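Local coordinates for protein superoxide dismutase [Cu-Zn] (PDB 7B4O) that probably catalyses the dismutation of superoxide to oxygen and hydrogen peroxide, as copper-zinc enzymes of its family do, though in this crystal it carries zinc alone, at residues G33-A38 with H102-D107; K8-I13 with V24-K29; S117-S122 with G147-G152. All coordinates share one frame; numbering follows the deposited sequence.

Contact 1 (G33-A38 with H102-D107); sequences GVKVVA and HLEYID. With ZN (zinc ion), chain G.
V34, V36 and A38 form antiparallel hydrogen-bonded pairs with D107, Y105 and L103, joining strands 33-41 and 101-107 of the Greek-key beta-barrel. Six backbone bonds hold them; V36 N meets Y105 O at 2.8 Å, while Y105 N to V36 O is longer, at 3.1 Å. G33 suits its place because a CB would run into D107 O.

On the face bearing V34, V36, A38, L103, Y105 and D107 the packing is mostly apolar. Y105 lies beside V36 and points the same way, its CE1 3.8 Å from V36 CB in an oblique approach. With Y105 CG between the backbone N and carbonyl carbon (chi1 84°), the ring turns along its own strand, and Y105 OH donates to the anti lone pair of D107 OD2 at 2.7 Å. R85 salt-bridges the same oxygen, and OD1 takes the N-H groups of M109 and I110; an aspartate suits a place that uses both oxygens.

The face of K35, V37, E104 and I106 mixes charged and apolar side chains and is more open. K35, fully extended, offers its CB to I106 CD1 at 3.7 Å, then reaches E104, where NZ and OE1 make a loose salt bridge of 3.5 Å. H102, whose ND1 bonds to D39, binds zinc through NE2 at 2.0 Å, and E104 OE2 binds the same zinc at 2.2 Å.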
loop_
_atom_site.group_PDB
_atom_site.type_symbol
_atom_site.label_atom_id
_atom_site.label_comp_id
_atom_site.label_asym_id
_atom_site.label_seq_id
_atom_site.Cartn_x
_atom_site.Cartn_y
_atom_site.Cartn_z
ATOM N N GLY A 33 11.454 -18.887 -7.529
ATOM C CA GLY A 33 10.133 -18.350 -7.141
ATOM C C GLY A 33 10.222 -16.907 -6.682
ATOM O O GLY A 33 10.857 -16.104 -7.364
ATOM N N VAL A 34 9.595 -16.587 -5.557
ATOM C CA VAL A 34 9.635 -15.219 -4.966
ATOM C C VAL A 34 10.195 -15.326 -3.548
ATOM O O VAL A 34 9.637 -16.067 -2.733
ATOM C CB VAL A 34 8.263 -14.525 -5.008
ATOM C CG1 VAL A 34 8.247 -13.249 -4.161
ATOM C CG2 VAL A 34 7.851 -14.242 -6.442
ATOM N N LYS A 35 11.286 -14.616 -3.292
ATOM C CA LYS A 35 11.896 -14.543 -1.950
ATOM C C LYS A 35 11.095 -13.551 -1.107
ATOM O O LYS A 35 11.035 -12.346 -1.463
ATOM C CB LYS A 35 13.368 -14.136 -2.035
ATOM C CG LYS A 35 14.085 -14.097 -0.695
ATOM C CD LYS A 35 15.502 -13.608 -0.832
ATOM C CE LYS A 35 16.259 -13.579 0.471
ATOM N NZ LYS A 35 17.683 -13.252 0.240
ATOM N N VAL A 36 10.517 -14.051 -0.028
ATOM C CA VAL A 36 9.775 -13.232 0.971
ATOM C C VAL A 36 10.740 -12.954 2.113
ATOM O O VAL A 36 11.294 -13.918 2.654
ATOM C CB VAL A 36 8.517 -13.962 1.468
ATOM C CG1 VAL A 36 7.741 -13.125 2.471
ATOM C CG2 VAL A 36 7.649 -14.369 0.286
ATOM N N VAL A 37 10.963 -11.679 2.413
ATOM C CA VAL A 37 11.814 -11.257 3.556
ATOM C C VAL A 37 11.003 -10.293 4.410
ATOM O O VAL A 37 10.616 -9.229 3.908
ATOM C CB VAL A 37 13.134 -10.608 3.107
ATOM C CG1 VAL A 37 13.948 -10.168 4.321
ATOM C CG2 VAL A 37 13.939 -11.541 2.234
ATOM N N ALA A 38 10.794 -10.642 5.672
ATOM C CA ALA A 38 10.023 -9.819 6.621
ATOM C C ALA A 38 10.923 -9.475 7.798
ATOM O O ALA A 38 11.610 -10.365 8.326
ATOM C CB ALA A 38 8.784 -10.531 7.074
ATOM N N HIS A 102 11.941 -11.967 12.215
ATOM C CA HIS A 102 12.575 -12.120 10.890
ATOM C C HIS A 102 12.008 -13.374 10.237
ATOM O O HIS A 102 11.941 -14.431 10.898
ATOM C CB HIS A 102 14.096 -12.153 11.023
ATOM C CG HIS A 102 14.810 -12.388 9.742
ATOM N ND1 HIS A 102 14.948 -11.414 8.759
ATOM C CD2 HIS A 102 15.446 -13.480 9.278
ATOM C CE1 HIS A 102 15.641 -11.918 7.754
ATOM N NE2 HIS A 102 15.960 -13.169 8.057
ATOM N N LEU A 103 11.649 -13.263 8.972
ATOM C CA LEU A 103 11.235 -14.436 8.163
ATOM C C LEU A 103 11.832 -14.290 6.774
ATOM O O LEU A 103 11.824 -13.179 6.231
ATOM C CB LEU A 103 9.708 -14.511 8.102
ATOM C CG LEU A 103 9.133 -15.598 7.193
ATOM C CD1 LEU A 103 9.539 -16.985 7.667
ATOM C CD2 LEU A 103 7.628 -15.477 7.096
ATOM N N GLU A 104 12.367 -15.390 6.258
ATOM C CA GLU A 104 12.860 -15.498 4.869
ATOM C C GLU A 104 12.455 -16.870 4.347
ATOM O O GLU A 104 12.783 -17.866 4.988
ATOM C CB GLU A 104 14.375 -15.318 4.889
ATOM C CG GLU A 104 15.036 -15.189 3.558
ATOM C CD GLU A 104 16.532 -14.986 3.749
ATOM O OE1 GLU A 104 17.266 -15.480 2.885
ATOM O OE2 GLU A 104 16.957 -14.361 4.790
ATOM N N TYR A 105 11.768 -16.916 3.217
ATOM C CA TYR A 105 11.494 -18.207 2.540
ATOM C C TYR A 105 11.170 -17.908 1.079
ATOM O O TYR A 105 10.893 -16.746 0.718
ATOM C CB TYR A 105 10.394 -19.003 3.251
ATOM C CG TYR A 105 8.994 -18.620 2.859
ATOM C CD1 TYR A 105 8.382 -17.496 3.380
ATOM C CD2 TYR A 105 8.290 -19.372 1.933
ATOM C CE1 TYR A 105 7.103 -17.134 2.999
ATOM C CE2 TYR A 105 7.006 -19.031 1.549
ATOM C CZ TYR A 105 6.409 -17.907 2.085
ATOM O OH TYR A 105 5.153 -17.542 1.719
ATOM N N ILE A 106 11.218 -18.960 0.271
ATOM C CA ILE A 106 10.919 -18.908 -1.181
ATOM C C ILE A 106 9.498 -19.427 -1.391
ATOM O O ILE A 106 9.232 -20.619 -1.096
ATOM C CB ILE A 106 11.944 -19.734 -1.975
ATOM C CG1 ILE A 106 13.381 -19.279 -1.710
ATOM C CG2 ILE A 106 11.589 -19.701 -3.448
ATOM C CD1 ILE A 106 13.632 -17.817 -1.996
ATOM N N ASP A 107 8.636 -18.560 -1.897
ATOM C CA ASP A 107 7.233 -18.885 -2.226
ATOM C C ASP A 107 7.145 -19.146 -3.728
ATOM O O ASP A 107 7.638 -18.340 -4.510
ATOM C CB ASP A 107 6.307 -17.767 -1.760
ATOM C CG ASP A 107 4.859 -18.201 -1.787
ATOM O OD1 ASP A 107 4.307 -18.323 -2.894
ATOM O OD2 ASP A 107 4.307 -18.409 -0.718
HETATM ZN ZN ZN G . 17.211 -14.322 6.999
#

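Contact 2 (K8-I13 with V24-K29); sequences KAVCVI and VITFTK
The N-terminal beta hairpin of strands 8-15 and 22-30 sets A9 against F27 and C11 against I25 as antiparallel hydrogen-bonded pairs. Each pair is closed by two backbone bonds. Between them V10 and T26 make a non-hydrogen-bonded pair, and CA-H...O contacts add to the closeness of the strands, the shortest from K8 CA to F27 O at 3.2 Å.

The side chains of A9, C11, I25 and F27 are buried. F27 CG lies anti to the carbonyl carbon, beside the backbone N (chi1 -55°), which brings the ring toward the partner strand, its CD1 4.0 Å from A9 CB. At the ring's edge, near its plane, lie A9 O and C11 CB, the latter 4.5 Å from F27 CE1. Small A9 and C11 let the large ring spread beside them, while M123, I110 and F112 pack on F27 from other parts of the chain. Strands 8-15 and 22-30 thus supply part of the hydrophobic lining of the Greek-key beta-barrel. Farther along, the side chains of I25 and I13 cross at a slant, I25 CD1 meeting I13 CG2 at 3.7 Å.

The other face bears K8, V10, V12, V24, T26 and T28, a mixture suited to a surface partly exposed and partly covered by the second subunit, V10 being buried. V24 touches two valines, its CG1 4.2 Å from V10 CG1 and its CG2 4.4 Å from V12 CG2; their beta-branched side chains fit extended strands well. D57 of the second subunit packs on V10, and S59 of that subunit on V12. The extended K8 chain passes F27 O, with CG 3.8 Å from that oxygen.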
loop_
_atom_site.group_PDB
_atom_site.type_symbol
_atom_site.label_atom_id
_atom_site.label_comp_id
_atom_site.label_asym_id
_atom_site.label_seq_id
_atom_site.Cartn_x
_atom_site.Cartn_y
_atom_site.Cartn_z
ATOM N N LYS A 8 10.114 -6.676 -7.936
ATOM C CA LYS A 8 10.186 -6.446 -6.479
ATOM C C LYS A 8 8.890 -5.793 -6.012
ATOM O O LYS A 8 8.380 -4.885 -6.690
ATOM C CB LYS A 8 11.389 -5.565 -6.134
ATOM C CG LYS A 8 11.572 -5.275 -4.656
ATOM C CD LYS A 8 12.863 -4.556 -4.367
ATOM C CE LYS A 8 12.908 -4.000 -2.961
ATOM N NZ LYS A 8 14.134 -3.205 -2.726
ATOM N N ALA A 9 8.384 -6.247 -4.873
ATOM C CA ALA A 9 7.240 -5.609 -4.198
ATOM C C ALA A 9 7.655 -5.311 -2.768
ATOM O O ALA A 9 8.497 -6.031 -2.214
ATOM C CB ALA A 9 6.011 -6.477 -4.249
ATOM N N VAL A 10 7.087 -4.248 -2.224
ATOM C CA VAL A 10 7.450 -3.760 -0.875
ATOM C C VAL A 10 6.157 -3.512 -0.113
ATOM O O VAL A 10 5.228 -2.929 -0.672
ATOM C CB VAL A 10 8.321 -2.496 -0.957
ATOM C CG1 VAL A 10 8.668 -2.005 0.443
ATOM C CG2 VAL A 10 9.582 -2.729 -1.770
ATOM N N CYS A 11 6.152 -3.879 1.159
ATOM C CA CYS A 11 4.998 -3.656 2.050
ATOM C C CYS A 11 5.504 -3.147 3.388
ATOM O O CYS A 11 6.256 -3.872 4.072
ATOM C CB CYS A 11 4.215 -4.938 2.256
ATOM S SG CYS A 11 2.761 -4.680 3.283
ATOM N N VAL A 12 5.119 -1.925 3.721
ATOM C CA VAL A 12 5.387 -1.366 5.068
ATOM C C VAL A 12 4.139 -1.622 5.898
ATOM O O VAL A 12 3.031 -1.247 5.463
ATOM C CB VAL A 12 5.748 0.121 5.012
ATOM C CG1 VAL A 12 6.003 0.657 6.411
ATOM C CG2 VAL A 12 6.933 0.367 4.098
ATOM N N ILE A 13 4.304 -2.290 7.032
ATOM C CA ILE A 13 3.110 -2.579 7.871
ATOM C C ILE A 13 3.067 -1.613 9.042
ATOM O O ILE A 13 4.126 -1.179 9.571
ATOM C CB ILE A 13 2.976 -4.046 8.286
ATOM C CG1 ILE A 13 4.082 -4.465 9.243
ATOM C CG2 ILE A 13 2.874 -4.950 7.063
ATOM C CD1 ILE A 13 3.822 -5.820 9.852
ATOM N N VAL A 24 8.834 -4.018 7.711
ATOM C CA VAL A 24 8.928 -3.990 6.230
ATOM C C VAL A 24 9.005 -5.428 5.737
ATOM O O VAL A 24 9.770 -6.241 6.306
ATOM C CB VAL A 24 10.125 -3.152 5.744
ATOM C CG1 VAL A 24 10.195 -3.115 4.227
ATOM C CG2 VAL A 24 10.106 -1.745 6.320
ATOM N N ILE A 25 8.241 -5.695 4.688
ATOM C CA ILE A 25 8.248 -6.994 3.975
ATOM C C ILE A 25 8.614 -6.710 2.521
ATOM O O ILE A 25 8.031 -5.795 1.937
ATOM C CB ILE A 25 6.886 -7.695 4.101
ATOM C CG1 ILE A 25 6.469 -7.840 5.566
ATOM C CG2 ILE A 25 6.918 -9.035 3.380
ATOM C CD1 ILE A 25 5.003 -7.719 5.774
ATOM N N THR A 26 9.568 -7.454 1.988
ATOM C CA THR A 26 9.930 -7.368 0.559
ATOM C C THR A 26 9.681 -8.716 -0.100
ATOM O O THR A 26 9.840 -9.770 0.543
ATOM C CB THR A 26 11.365 -6.889 0.353
ATOM O OG1 THR A 26 12.243 -7.901 0.834
ATOM C CG2 THR A 26 11.616 -5.559 1.025
ATOM N N PHE A 27 9.318 -8.636 -1.370
ATOM C CA PHE A 27 9.083 -9.790 -2.257
ATOM C C PHE A 27 9.988 -9.580 -3.460
ATOM O O PHE A 27 9.806 -8.567 -4.138
ATOM C CB PHE A 27 7.612 -9.852 -2.666
ATOM C CG PHE A 27 6.631 -9.872 -1.524
ATOM C CD1 PHE A 27 6.166 -8.698 -0.953
ATOM C CD2 PHE A 27 6.133 -11.075 -1.051
ATOM C CE1 PHE A 27 5.261 -8.736 0.095
ATOM C CE2 PHE A 27 5.201 -11.107 -0.029
ATOM C CZ PHE A 27 4.759 -9.940 0.542
ATOM N N THR A 28 10.915 -10.497 -3.718
ATOM C CA THR A 28 11.890 -10.344 -4.825
ATOM C C THR A 28 11.820 -11.592 -5.708
ATOM O O THR A 28 11.937 -12.702 -5.163
ATOM C CB THR A 28 13.289 -10.061 -4.272
ATOM O OG1 THR A 28 13.189 -8.940 -3.388
ATOM C CG2 THR A 28 14.289 -9.766 -5.368
ATOM N N LYS A 29 11.632 -11.402 -7.013
ATOM C CA LYS A 29 11.672 -12.521 -7.978
ATOM C C LYS A 29 13.046 -13.177 -7.850
ATOM O O LYS A 29 14.038 -12.444 -7.831
ATOM C CB LYS A 29 11.385 -12.038 -9.402
ATOM C CG LYS A 29 11.039 -13.141 -10.394
ATOM C CD LYS A 29 9.668 -13.752 -10.175
ATOM C CE LYS A 29 9.455 -15.044 -10.935
ATOM N NZ LYS A 29 10.213 -16.173 -10.340
#

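Contact 3 (S117-S122 with G147-G152); sequences SIIGRS and GVIGIG
The backbone of I149 is gripped at both polar atoms by the facing loop: G120 N donates to I149 O at 2.8 Å, and I149 N donates to R121 O at 2.9 Å in an almost straight bond of 174°. The loop holds its shape by a type II turn from I118 to R121, closed by R121 N to I118 O at 3.1 Å. G120 occupies its third position, where the positive phi of 83° favours glycine. Before it, S117 OG accepts from I119 N, an ST turn.

The I149 side chain packs against the turn. Its CD1 sits 3.6 Å from I118 O; with CG1 beside the backbone N (chi1 -57°), CG2 falls anti to that N and reaches I118 CD1 at 4.1 Å. Cutting I149 back to an alanine would probably open a gap against I118 and strip the turn of apolar cover. This turn ends the Greek-key loop that leads into strand 122-126.

The side chains of I119 and I151 cross at about a right angle, I119 CG2 against I151 CG1 at 3.7 Å. Together they reach the dimer interface: G120 of the second subunit packs on I119, R121 of that subunit on I151, and V148 meets V148 of that subunit. The polar ends turn to other loops, R121 NH1 bonding to E54 O and S122 OG to C55 O.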
loop_
_atom_site.group_PDB
_atom_site.type_symbol
_atom_site.label_atom_id
_atom_site.label_comp_id
_atom_site.label_asym_id
_atom_site.label_seq_id
_atom_site.Cartn_x
_atom_site.Cartn_y
_atom_site.Cartn_z
ATOM N N SER A 117 -1.802 -11.770 -9.014
ATOM C CA SER A 117 -0.847 -10.703 -8.614
ATOM C C SER A 117 -1.148 -10.283 -7.181
ATOM O O SER A 117 -2.313 -10.022 -6.863
ATOM C CB SER A 117 -0.844 -9.490 -9.501
ATOM O OG SER A 117 0.066 -8.522 -8.988
ATOM N N ILE A 118 -0.105 -10.160 -6.368
ATOM C CA ILE A 118 -0.234 -9.688 -4.960
ATOM C C ILE A 118 -0.147 -8.169 -4.907
ATOM O O ILE A 118 -0.341 -7.613 -3.807
ATOM C CB ILE A 118 0.806 -10.358 -4.053
ATOM C CG1 ILE A 118 2.236 -9.936 -4.405
ATOM C CG2 ILE A 118 0.605 -11.865 -4.069
ATOM C CD1 ILE A 118 3.242 -10.322 -3.363
ATOM N N ILE A 119 0.131 -7.497 -6.017
ATOM C CA ILE A 119 0.266 -6.012 -6.004
ATOM C C ILE A 119 -1.094 -5.404 -5.660
ATOM O O ILE A 119 -2.100 -5.737 -6.297
ATOM C CB ILE A 119 0.803 -5.480 -7.343
ATOM C CG1 ILE A 119 2.172 -6.061 -7.697
ATOM C CG2 ILE A 119 0.816 -3.964 -7.332
ATOM C CD1 ILE A 119 3.254 -5.837 -6.687
ATOM N N GLY A 120 -1.110 -4.512 -4.673
ATOM C CA GLY A 120 -2.328 -3.812 -4.227
ATOM C C GLY A 120 -3.146 -4.640 -3.254
ATOM O O GLY A 120 -4.216 -4.168 -2.840
ATOM N N ARG A 121 -2.671 -5.822 -2.877
ATOM C CA ARG A 121 -3.307 -6.608 -1.802
ATOM C C ARG A 121 -2.701 -6.144 -0.474
ATOM O O ARG A 121 -1.802 -5.283 -0.485
ATOM C CB ARG A 121 -3.124 -8.110 -2.043
ATOM C CG ARG A 121 -3.566 -8.571 -3.425
ATOM C CD ARG A 121 -5.041 -8.385 -3.665
ATOM N NE ARG A 121 -5.394 -8.673 -5.051
ATOM C CZ ARG A 121 -6.632 -8.741 -5.521
ATOM N NH1 ARG A 121 -7.665 -8.581 -4.716
ATOM N NH2 ARG A 121 -6.824 -8.982 -6.808
ATOM N N SER A 122 -3.162 -6.685 0.637
ATOM C CA SER A 122 -2.659 -6.315 1.972
ATOM C C SER A 122 -1.850 -7.453 2.583
ATOM O O SER A 122 -2.128 -8.617 2.332
ATOM C CB SER A 122 -3.779 -5.925 2.883
ATOM O OG SER A 122 -4.788 -6.924 2.900
ATOM N N GLY A 147 -0.656 -3.692 6.040
ATOM C CA GLY A 147 -0.002 -2.826 5.057
ATOM C C GLY A 147 -0.400 -3.215 3.659
ATOM O O GLY A 147 -0.924 -4.313 3.490
ATOM N N VAL A 148 -0.161 -2.339 2.707
ATOM C CA VAL A 148 -0.500 -2.574 1.285
ATOM C C VAL A 148 0.780 -2.881 0.517
ATOM O O VAL A 148 1.800 -2.228 0.716
ATOM C CB VAL A 148 -1.289 -1.396 0.693
ATOM C CG1 VAL A 148 -1.587 -1.612 -0.791
ATOM C CG2 VAL A 148 -2.570 -1.164 1.476
ATOM N N ILE A 149 0.713 -3.883 -0.341
ATOM C CA ILE A 149 1.866 -4.357 -1.146
ATOM C C ILE A 149 1.989 -3.489 -2.398
ATOM O O ILE A 149 1.048 -3.450 -3.218
ATOM C CB ILE A 149 1.695 -5.843 -1.486
ATOM C CG1 ILE A 149 1.532 -6.683 -0.224
ATOM C CG2 ILE A 149 2.855 -6.330 -2.348
ATOM C CD1 ILE A 149 1.050 -8.106 -0.486
ATOM N N GLY A 150 3.126 -2.809 -2.527
ATOM C CA GLY A 150 3.379 -1.891 -3.639
ATOM C C GLY A 150 4.481 -2.367 -4.561
ATOM O O GLY A 150 5.256 -3.272 -4.195
ATOM N N ILE A 151 4.572 -1.698 -5.707
ATOM C CA ILE A 151 5.605 -1.970 -6.740
ATOM C C ILE A 151 6.923 -1.337 -6.293
ATOM O O ILE A 151 6.940 -0.118 -6.054
ATOM C CB ILE A 151 5.116 -1.433 -8.094
ATOM C CG1 ILE A 151 3.878 -2.202 -8.555
ATOM C CG2 ILE A 151 6.225 -1.466 -9.129
ATOM C CD1 ILE A 151 3.157 -1.569 -9.712
ATOM N N GLY A 152 7.984 -2.138 -6.213
ATOM C CA GLY A 152 9.350 -1.668 -5.916
ATOM C C GLY A 152 10.179 -1.481 -7.166
ATOM O O GLY A 152 9.794 -1.998 -8.218
#

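How the contacts relate
From the N terminus, contact 2 comes first, closing the short hairpin loop between strands 8-15 and 22-30. Strand 33-41 follows directly, and contact 1 then closes a much longer excursion of 63 residues, through strands 46-53 and 89-95, before returning with strand 101-107. Contact 3 opens after that and closes the last excursion, which runs out along strand 122-126 and returns on strand 143-151. The three are in series, none enclosing or crossing another. In space contact 2 lies in the middle: T28 O bonds to K35 N on the contact 1 side, and V10 O to G150 N on the contact 3 side. Contacts 2 and 3 both meet the second subunit, whereas contacts 1 and 3 do not touch.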